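Local coordinates for esterase YbfF (PDB 3BF7), which probably hydrolyses ester and thioester substrates as a member of the alpha/beta hydrolase family, with a helical cap set over the core domain, at residues E189-W194 with A219-A224; N4-T9 with G27-L32. The protein carries 1 engineered substitution. One frame throughout, in Å; residues are numbered along the deposited sequence.

Interaction 1 of 2, residues E189-W194 with A219-A224; sequences EKIPAW and AQFPQA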
loop_
_atom_site.group_PDB
_atom_site.type_symbol
_atom_site.label_atom_id
_atom_site.label_comp_id
_atom_site.label_asym_id
_atom_site.label_seq_id
_atom_site.Cartn_x
_atom_site.Cartn_y
_atom_site.Cartn_z
ATOM N N GLU A 189 -13.509 2.351 7.828
ATOM C CA GLU A 189 -14.103 2.476 9.152
ATOM C C GLU A 189 -13.535 3.787 9.692
ATOM O O GLU A 189 -12.334 3.889 9.932
ATOM C CB GLU A 189 -13.673 1.316 10.051
ATOM C CG GLU A 189 -14.358 1.299 11.408
ATOM C CD GLU A 189 -15.852 1.073 11.295
ATOM O OE1 GLU A 189 -16.248 0.101 10.617
ATOM O OE2 GLU A 189 -16.627 1.857 11.882
ATOM N N LYS A 190 -14.383 4.794 9.862
ATOM C CA LYS A 190 -13.904 6.082 10.357
ATOM C C LYS A 190 -13.121 5.940 11.655
ATOM O O LYS A 190 -13.483 5.155 12.536
ATOM C CB LYS A 190 -15.068 7.054 10.550
ATOM C CG LYS A 190 -15.630 7.606 9.247
ATOM C CD LYS A 190 -16.689 8.665 9.519
ATOM C CE LYS A 190 -17.150 9.337 8.235
ATOM N NZ LYS A 190 -17.768 8.374 7.287
ATOM N N ILE A 191 -12.043 6.707 11.766
ATOM C CA ILE A 191 -11.188 6.662 12.942
ATOM C C ILE A 191 -11.130 8.001 13.657
ATOM O O ILE A 191 -11.495 9.031 13.093
ATOM C CB ILE A 191 -9.739 6.271 12.558
ATOM C CG1 ILE A 191 -9.136 7.329 11.626
ATOM C CG2 ILE A 191 -9.731 4.904 11.889
ATOM C CD1 ILE A 191 -7.668 7.098 11.295
ATOM N N PRO A 192 -10.680 7.999 14.923
ATOM C CA PRO A 192 -10.577 9.247 15.682
ATOM C C PRO A 192 -9.448 10.075 15.075
ATOM O O PRO A 192 -8.574 9.542 14.388
ATOM C CB PRO A 192 -10.233 8.772 17.091
ATOM C CG PRO A 192 -10.826 7.398 17.152
ATOM C CD PRO A 192 -10.468 6.837 15.802
ATOM N N ALA A 193 -9.458 11.374 15.336
ATOM C CA ALA A 193 -8.427 12.247 14.806
ATOM C C ALA A 193 -7.047 11.873 15.335
ATOM O O ALA A 193 -6.887 11.525 16.509
ATOM C CB ALA A 193 -8.741 13.694 15.163
ATOM N N TRP A 194 -6.057 11.929 14.449
ATOM C CA TRP A 194 -4.670 11.661 14.816
ATOM C C TRP A 194 -4.023 13.047 14.757
ATOM O O TRP A 194 -3.788 13.591 13.673
ATOM C CB TRP A 194 -4.016 10.712 13.810
ATOM C CG TRP A 194 -2.670 10.195 14.239
ATOM C CD1 TRP A 194 -2.384 9.482 15.369
ATOM C CD2 TRP A 194 -1.441 10.305 13.515
ATOM N NE1 TRP A 194 -1.056 9.136 15.390
ATOM C CE2 TRP A 194 -0.451 9.629 14.264
ATOM C CE3 TRP A 194 -1.078 10.908 12.303
ATOM C CZ2 TRP A 194 0.878 9.536 13.838
ATOM C CZ3 TRP A 194 0.243 10.816 11.880
ATOM C CH2 TRP A 194 1.206 10.134 12.649
ATOM N N ALA A 219 -10.943 15.455 9.010
ATOM C CA ALA A 219 -11.596 15.099 10.262
ATOM C C ALA A 219 -10.809 14.004 10.977
ATOM O O ALA A 219 -10.828 13.910 12.203
ATOM C CB ALA A 219 -13.021 14.633 9.999
ATOM N N GLN A 220 -10.107 13.182 10.202
ATOM C CA GLN A 220 -9.327 12.086 10.761
ATOM C C GLN A 220 -7.840 12.413 10.862
ATOM O O GLN A 220 -7.148 11.888 11.732
ATOM C CB GLN A 220 -9.571 10.828 9.928
ATOM C CG GLN A 220 -11.033 10.398 9.994
ATOM C CD GLN A 220 -11.405 9.375 8.945
ATOM O OE1 GLN A 220 -11.461 8.174 9.217
ATOM N NE2 GLN A 220 -11.654 9.846 7.732
ATOM N N PHE A 221 -7.364 13.285 9.977
ATOM C CA PHE A 221 -5.970 13.723 9.964
ATOM C C PHE A 221 -5.972 15.242 9.890
ATOM O O PHE A 221 -5.697 15.841 8.849
ATOM C CB PHE A 221 -5.235 13.089 8.781
ATOM C CG PHE A 221 -5.036 11.619 8.952
ATOM C CD1 PHE A 221 -3.991 11.140 9.732
ATOM C CD2 PHE A 221 -5.970 10.716 8.457
ATOM C CE1 PHE A 221 -3.882 9.784 10.027
ATOM C CE2 PHE A 221 -5.871 9.356 8.748
ATOM C CZ PHE A 221 -4.827 8.893 9.535
ATOM N N PRO A 222 -6.289 15.890 11.018
ATOM C CA PRO A 222 -6.335 17.352 11.074
ATOM C C PRO A 222 -5.084 18.056 10.567
ATOM O O PRO A 222 -5.181 19.121 9.948
ATOM C CB PRO A 222 -6.633 17.643 12.550
ATOM C CG PRO A 222 -6.136 16.417 13.263
ATOM C CD PRO A 222 -6.546 15.300 12.343
ATOM N N GLN A 223 -3.920 17.464 10.821
ATOM C CA GLN A 223 -2.656 18.050 10.389
ATOM C C GLN A 223 -2.116 17.421 9.107
ATOM O O GLN A 223 -0.903 17.346 8.893
ATOM C CB GLN A 223 -1.617 17.956 11.511
ATOM C CG GLN A 223 -2.002 18.757 12.749
ATOM C CD GLN A 223 -1.007 18.607 13.881
ATOM O OE1 GLN A 223 -1.390 18.347 15.021
ATOM N NE2 GLN A 223 0.271 18.774 13.575
ATOM N N ALA A 224 -3.025 16.974 8.251
ATOM C CA ALA A 224 -2.641 16.384 6.981
ATOM C C ALA A 224 -1.995 17.443 6.093
ATOM O O ALA A 224 -2.418 18.602 6.072
ATOM C CB ALA A 224 -3.864 15.818 6.279
HETATM O O HOH W 1 -12.486 11.653 13.133
HETATM O O HOH W 2 -3.178 14.670 11.155
#

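Interaction 2 of 2, residues N4-T9 with G27-L32; sequences NIRAQT and GSLDNL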
loop_
_atom_site.group_PDB
_atom_site.type_symbol
_atom_site.label_atom_id
_atom_site.label_comp_id
_atom_site.label_asym_id
_atom_site.label_seq_id
_atom_site.Cartn_x
_atom_site.Cartn_y
_atom_site.Cartn_z
ATOM N N ASN A 4 4.829 -11.686 6.244
ATOM C CA ASN A 4 6.070 -12.011 5.567
ATOM C C ASN A 4 6.719 -10.652 5.325
ATOM O O ASN A 4 6.047 -9.699 4.911
ATOM C CB ASN A 4 5.796 -12.694 4.226
ATOM C CG ASN A 4 7.060 -12.898 3.413
ATOM O OD1 ASN A 4 7.114 -12.564 2.227
ATOM N ND2 ASN A 4 8.083 -13.449 4.046
ATOM N N ILE A 5 8.013 -10.551 5.603
ATOM C CA ILE A 5 8.714 -9.294 5.406
ATOM C C ILE A 5 10.107 -9.487 4.846
ATOM O O ILE A 5 10.669 -10.582 4.887
ATOM C CB ILE A 5 8.862 -8.489 6.731
ATOM C CG1 ILE A 5 9.924 -9.130 7.632
ATOM C CG2 ILE A 5 7.530 -8.407 7.448
ATOM C CD1 ILE A 5 9.588 -10.521 8.114
ATOM N N ARG A 6 10.641 -8.396 4.312
ATOM C CA ARG A 6 11.991 -8.342 3.777
ATOM C C ARG A 6 12.572 -7.145 4.521
ATOM O O ARG A 6 12.102 -6.018 4.345
ATOM C CB ARG A 6 11.967 -8.060 2.275
ATOM C CG ARG A 6 13.336 -8.066 1.619
ATOM C CD ARG A 6 13.928 -9.465 1.598
ATOM N NE ARG A 6 13.063 -10.408 0.895
ATOM C CZ ARG A 6 12.677 -10.271 -0.370
ATOM N NH1 ARG A 6 13.077 -9.225 -1.080
ATOM N NH2 ARG A 6 11.887 -11.179 -0.926
ATOM N N ALA A 7 13.566 -7.394 5.367
ATOM C CA ALA A 7 14.187 -6.333 6.149
ATOM C C ALA A 7 15.611 -6.055 5.689
ATOM O O ALA A 7 16.340 -6.966 5.299
ATOM C CB ALA A 7 14.183 -6.708 7.626
ATOM N N GLN A 8 16.001 -4.786 5.736
ATOM C CA GLN A 8 17.343 -4.393 5.338
ATOM C C GLN A 8 17.843 -3.301 6.274
ATOM O O GLN A 8 17.138 -2.327 6.551
ATOM C CB GLN A 8 17.339 -3.904 3.888
ATOM C CG GLN A 8 18.717 -3.813 3.256
ATOM C CD GLN A 8 18.646 -3.636 1.752
ATOM O OE1 GLN A 8 18.082 -2.663 1.254
ATOM N NE2 GLN A 8 19.218 -4.585 1.018
ATOM N N THR A 9 19.061 -3.479 6.771
ATOM C CA THR A 9 19.666 -2.526 7.691
ATOM C C THR A 9 20.157 -1.274 6.972
ATOM O O THR A 9 20.657 -1.343 5.851
ATOM C CB THR A 9 20.845 -3.174 8.439
ATOM O OG1 THR A 9 20.376 -4.329 9.146
ATOM C CG2 THR A 9 21.458 -2.194 9.429
ATOM N N GLY A 27 -0.923 -6.049 -4.792
ATOM C CA GLY A 27 0.513 -5.834 -4.793
ATOM C C GLY A 27 1.256 -6.843 -3.934
ATOM O O GLY A 27 0.691 -7.846 -3.487
ATOM N N SER A 28 2.537 -6.563 -3.710
ATOM C CA SER A 28 3.413 -7.413 -2.909
ATOM C C SER A 28 4.525 -6.524 -2.364
ATOM O O SER A 28 4.648 -5.363 -2.769
ATOM C CB SER A 28 4.007 -8.527 -3.766
ATOM O OG SER A 28 4.819 -7.978 -4.788
ATOM N N LEU A 29 5.349 -7.072 -1.478
ATOM C CA LEU A 29 6.403 -6.281 -0.852
ATOM C C LEU A 29 7.410 -5.642 -1.796
ATOM O O LEU A 29 8.103 -4.703 -1.411
ATOM C CB LEU A 29 7.120 -7.107 0.225
ATOM C CG LEU A 29 7.947 -8.338 -0.152
ATOM C CD1 LEU A 29 9.279 -7.918 -0.754
ATOM C CD2 LEU A 29 8.182 -9.173 1.097
ATOM N N ASP A 30 7.496 -6.132 -3.024
ATOM C CA ASP A 30 8.413 -5.540 -3.982
ATOM C C ASP A 30 7.882 -4.226 -4.566
ATOM O O ASP A 30 8.661 -3.418 -5.074
ATOM C CB ASP A 30 8.687 -6.520 -5.128
ATOM C CG ASP A 30 9.839 -7.460 -4.833
ATOM O OD1 ASP A 30 10.309 -7.494 -3.676
ATOM O OD2 ASP A 30 10.275 -8.172 -5.764
ATOM N N ASN A 31 6.576 -3.983 -4.469
ATOM C CA ASN A 31 6.016 -2.784 -5.086
ATOM C C ASN A 31 6.529 -1.426 -4.626
ATOM O O ASN A 31 6.580 -0.496 -5.429
ATOM C CB ASN A 31 4.489 -2.792 -5.024
ATOM C CG ASN A 31 3.875 -1.852 -6.049
ATOM O OD1 ASN A 31 4.066 -2.020 -7.256
ATOM N ND2 ASN A 31 3.150 -0.852 -5.576
ATOM N N LEU A 32 6.889 -1.284 -3.355
ATOM C CA LEU A 32 7.426 -0.008 -2.887
ATOM C C LEU A 32 8.944 -0.097 -2.771
ATOM O O LEU A 32 9.577 0.721 -2.101
ATOM C CB LEU A 32 6.805 0.393 -1.545
ATOM C CG LEU A 32 5.401 1.009 -1.605
ATOM C CD1 LEU A 32 4.414 0.034 -2.223
ATOM C CD2 LEU A 32 4.959 1.397 -0.203
#

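Interaction 1 of 2, residues E189-W194 with A219-A224
Gln220, the last residue of helix 214-220, meets the chain from Lys190 to Trp194 at two points, near the edge of the alpha/beta hydrolase sheet. The chain ahead of strand 198-201 runs along the helix end that leads into the outermost strand, 224-226. The Gln220 side chain, extended beyond CG, lies at about a right angle across Ile191 and brings OE1 3.0 Å from Ile191 N. This bond is nearly straight, 165° at the hydrogen, with the donor tilted 20° from the amide's carbonyl plane. OE1 also accepts from Trp188 NE1, while NE2 donates to Asp216 O and Pro116 O. A long, two-ended amide suits this buried place, since both its ends are satisfied by polar groups.

The second bond is made by the backbone: Trp194 N donates to Gln220 O at 2.9 Å, and Ala193 CA adds a C-H contact to the same oxygen.

The apolar groups gather on the side facing helix 90-101. Trp194 has CG anti to its backbone N (chi1 -170°), which turns the indole obliquely across Phe221; CE3 comes in the plane of the phenyl ring at its edge, 3.8 Å from CE1. Ile191 reaches the same ring by the end of its longer branch, CD1 to Phe221 CZ at 3.8 Å. Large apolar residues fit here because helix 90-101 and strand 106-112 provide Thr99, Met96 and Leu109 to pack against them.

Farther out, small Ala193 lets the two chains come close, its CB resting 3.9 Å from Pro222 CD. One water donates to both Ile191 O and Ala219 O; another accepts from Gln223 N and donates to Trp194 O at 2.8 Å.

Interaction 2 of 2, residues N4-T9 with G27-L32
Leu29 packs against Arg6 by van der Waals contact in this small surface contact, where edge strand 5-8 passes a turn of the loop after strand 19-22. The leucine points toward the strand, its CG set between the backbone N and the carbonyl carbon (chi1 66°). Both methyls border Arg6 CB; CD1 goes on to the guanidinium and CD2 to the end of Asn4. CD1 sits 3.8 Å above one face of the Arg6 guanidinium, offset toward the rim, with NH1 its nearest atom at 4.0 Å. Arginine suits the place because its aliphatic base and flat head can both lie against a methyl while the charge stays near the surface; bends at chi2 and chi3 fold the head back over Leu29.

The electrostatic part is loose. Arg6 NH1 and Asp30 OD1 are 4.2 Å apart, too far for a salt bridge, and the guanidinium and carboxylate planes stand 77° apart. Attraction between the opposite charges may still favour this arrangement.

A backbone bond, Asn31 N to Ser28 O at 2.9 Å, closes a type I turn from Ser28 to Asn31. The side chains of Asp49 and Gln47 bind Leu29 N and O, through OD1 and NE2 respectively. The turn leads into helix 33-39, while strand 5-8 pairs antiparallel with strand 45-48, against whose Ile46 and Val48 Ile5 packs.

The two interactions lie on opposite sides of the chain's centre, their own centres 27 Å apart and their nearest atoms about 16 Å apart, so they do not touch. Each involves one end of the same mixed sheet: interaction 2 includes the outermost strand 5-8, and interaction 1 the approach to the outermost strand at the other end, 224-226. Between these ends run the parallel strands of the core. Strand 83-88 leads to Ser89, probably the nucleophile; its geometry with Asp113 and His234 is consistent with a catalytic triad. Helix 90-101, which follows that elbow between strand and helix, also borders interaction 1.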